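PDB 5IN1: MRG701 from Oryza sativa, which is a chromodomain protein of the MRG family that probably reads methylated histone tails in transcriptional regulation and dimerizes through its chromodomain. Local coordinates for residues E60-R63 / K64-E67. Sequence-based numbering, arbitrary orientation.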
ATOM      1  N   GLU A  60       6.858  10.220  21.686  1.00  8.66           N
ATOM      2  CA  GLU A  60       8.092  10.862  21.236  1.00 10.68           C
ATOM      3  C   GLU A  60       7.813  11.956  20.201  1.00  8.23           C
ATOM      4  O   GLU A  60       8.412  13.021  20.253  1.00  9.66           O
ATOM      5  CB  GLU A  60       9.056   9.834  20.663  1.00 13.51           C
ATOM      6  CG  GLU A  60      10.410  10.423  20.271  1.00 16.55           C
ATOM      7  CD  GLU A  60      11.557   9.479  20.586  1.00 13.60           C
ATOM      8  OE1 GLU A  60      11.341   8.531  21.364  1.00 22.31           O
ATOM      9  OE2 GLU A  60      12.670   9.704  20.094  1.00 17.91           O
ATOM     10  N   ASN A  61       6.893  11.697  19.280  1.00  7.95           N
ATOM     11  CA  ASN A  61       6.605  12.688  18.255  1.00  8.21           C
ATOM     12  C   ASN A  61       5.784  13.841  18.814  1.00  6.94           C
ATOM     13  O   ASN A  61       5.919  14.971  18.354  1.00  6.93           O
ATOM     14  CB  ASN A  61       5.895  12.035  17.073  1.00  6.40           C
ATOM     15  CG  ASN A  61       6.805  11.113  16.298  1.00  7.21           C
ATOM     16  OD1 ASN A  61       8.025  11.321  16.261  1.00  9.14           O
ATOM     17  ND2 ASN A  61       6.227  10.095  15.674  1.00  6.92           N
ATOM     18  N   ILE A  62       4.961  13.570  19.819  1.00  7.01           N
ATOM     19  CA  ILE A  62       4.240  14.636  20.486  1.00  7.82           C
ATOM     20  C   ILE A  62       5.239  15.522  21.237  1.00  9.52           C
ATOM     21  O   ILE A  62       5.093  16.753  21.276  1.00  9.08           O
ATOM     22  CB  ILE A  62       3.157  14.076  21.435  1.00  7.33           C
ATOM     23  CG1 ILE A  62       2.055  13.411  20.609  1.00 10.14           C
ATOM     24  CG2 ILE A  62       2.600  15.184  22.287  1.00 12.37           C
ATOM     25  CD1 ILE A  62       1.053  12.628  21.421  1.00 13.93           C
ATOM     26  N   ARG A  63       6.274  14.906  21.803  1.00  8.94           N
ATOM     27  CA  ARG A  63       7.340  15.679  22.444  1.00 11.46           C
ATOM     28  C   ARG A  63       8.066  16.567  21.416  1.00  8.86           C
ATOM     29  O   ARG A  63       8.480  17.678  21.746  1.00  9.93           O
ATOM     30  CB  ARG A  63       8.352  14.754  23.138  1.00 14.86           C
ATOM     31  CG  ARG A  63       7.850  14.029  24.373  1.00 19.86           C
ATOM     32  CD  ARG A  63       7.447  14.977  25.471  1.00 19.29           C
ATOM     33  NE  ARG A  63       6.978  14.216  26.628  1.00 24.86           N
ATOM     34  CZ  ARG A  63       7.566  14.214  27.823  1.00 26.15           C
ATOM     35  NH1 ARG A  63       8.635  14.967  28.052  1.00 24.99           N
ATOM     36  NH2 ARG A  63       7.061  13.469  28.799  1.00 29.27           N
ATOM     37  N   LYS A  64       8.219  16.080  20.184  1.00  8.48           N
ATOM     38  CA  LYS A  64       8.781  16.901  19.108  1.00  8.40           C
ATOM     39  C   LYS A  64       7.901  18.115  18.802  1.00  7.88           C
ATOM     40  O   LYS A  64       8.399  19.235  18.649  1.00  7.73           O
ATOM     41  CB  LYS A  64       8.968  16.064  17.849  1.00  9.02           C
ATOM     42  CG  LYS A  64       9.535  16.809  16.655  1.00 13.13           C
ATOM     43  CD  LYS A  64      10.974  17.223  16.899  1.00 12.43           C
ATOM     44  CE  LYS A  64      11.605  17.847  15.655  1.00 17.84           C
ATOM     45  NZ  LYS A  64      12.975  18.351  15.987  1.00 21.84           N
ATOM     46  N   GLN A  65       6.588  17.893  18.748  1.00  5.73           N
ATOM     47  CA  GLN A  65       5.651  19.002  18.583  1.00  6.40           C
ATOM     48  C   GLN A  65       5.871  20.062  19.667  1.00  7.18           C
ATOM     49  O   GLN A  65       5.972  21.244  19.371  1.00  6.68           O
ATOM     50  CB  GLN A  65       4.218  18.497  18.615  1.00  5.51           C
ATOM     51  CG  GLN A  65       3.177  19.609  18.599  1.00  5.72           C
ATOM     52  CD  GLN A  65       1.793  19.050  18.844  1.00  5.53           C
ATOM     53  OE1 GLN A  65       1.551  18.409  19.876  1.00  6.59           O
ATOM     54  NE2 GLN A  65       0.872  19.273  17.897  1.00  4.99           N
ATOM     55  N   GLN A  66       5.961  19.617  20.925  1.00  7.08           N
ATOM     56  CA  GLN A  66       6.234  20.504  22.060  1.00  7.16           C
ATOM     57  C   GLN A  66       7.551  21.276  21.896  1.00  7.72           C
ATOM     58  O   GLN A  66       7.589  22.485  22.129  1.00  7.48           O
ATOM     59  CB  GLN A  66       6.242  19.692  23.367  1.00  7.44           C
ATOM     60  CG  GLN A  66       6.887  20.376  24.585  1.00 13.19           C
ATOM     61  CD  GLN A  66       6.706  19.578  25.872  1.00 12.38           C
ATOM     62  OE1 GLN A  66       6.302  18.426  25.849  1.00 13.20           O
ATOM     63  NE2 GLN A  66       7.006  20.205  27.007  1.00 13.05           N
ATOM     64  N   GLU A  67       8.622  20.575  21.541  1.00  8.20           N
ATOM     65  CA  GLU A  67       9.912  21.228  21.365  1.00  8.67           C
ATOM     66  C   GLU A  67       9.827  22.324  20.318  1.00  7.90           C
ATOM     67  O   GLU A  67      10.404  23.395  20.488  1.00 10.40           O
ATOM     68  CB  GLU A  67      10.988  20.214  20.962  1.00 10.70           C
ATOM     69  CG  GLU A  67      12.400  20.804  20.821  1.00 15.67           C
ATOM     70  CD  GLU A  67      13.399  19.820  20.203  1.00 22.82           C
ATOM     71  OE1 GLU A  67      13.041  18.648  19.958  1.00 26.50           O
ATOM     72  OE2 GLU A  67      14.557  20.219  19.962  1.00 34.06           O
TER
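R63 lies alongside Q66 one turn further on, its CD 3.7 Å from Q66 OE1, so the amide oxygen meets the aliphatic shaft below the guanidinium. The two chains point the same way, and their planar ends are turned 35° from each other. A bend at chi2 (-62°) turns the R63 shaft back along the helix toward the extended Q66. I62 and Q65 also run side by side, more loosely, with I62 CG2 4.2 Å from Q65 OE1. Underneath runs the regular i to i+4 bonding of helix 59-70, the C-terminal helix that follows the antiparallel sheet of this chromodomain, a member of the SH3-like clan; Q66 N reaches I62 O at 3.0 Å and E67 N reaches R63 O at 2.9 Å. N61, I62 and Q65 pack on L10 and K64 on Y12, both of strand 8-13. Two amides tie this face to the backbone: N61 ND2 bonds K56 O, while Q65 NE2 bonds L17 O. On the same helix, K64 NZ lies 4.0 Å from E67 OE1, a long salt bridge.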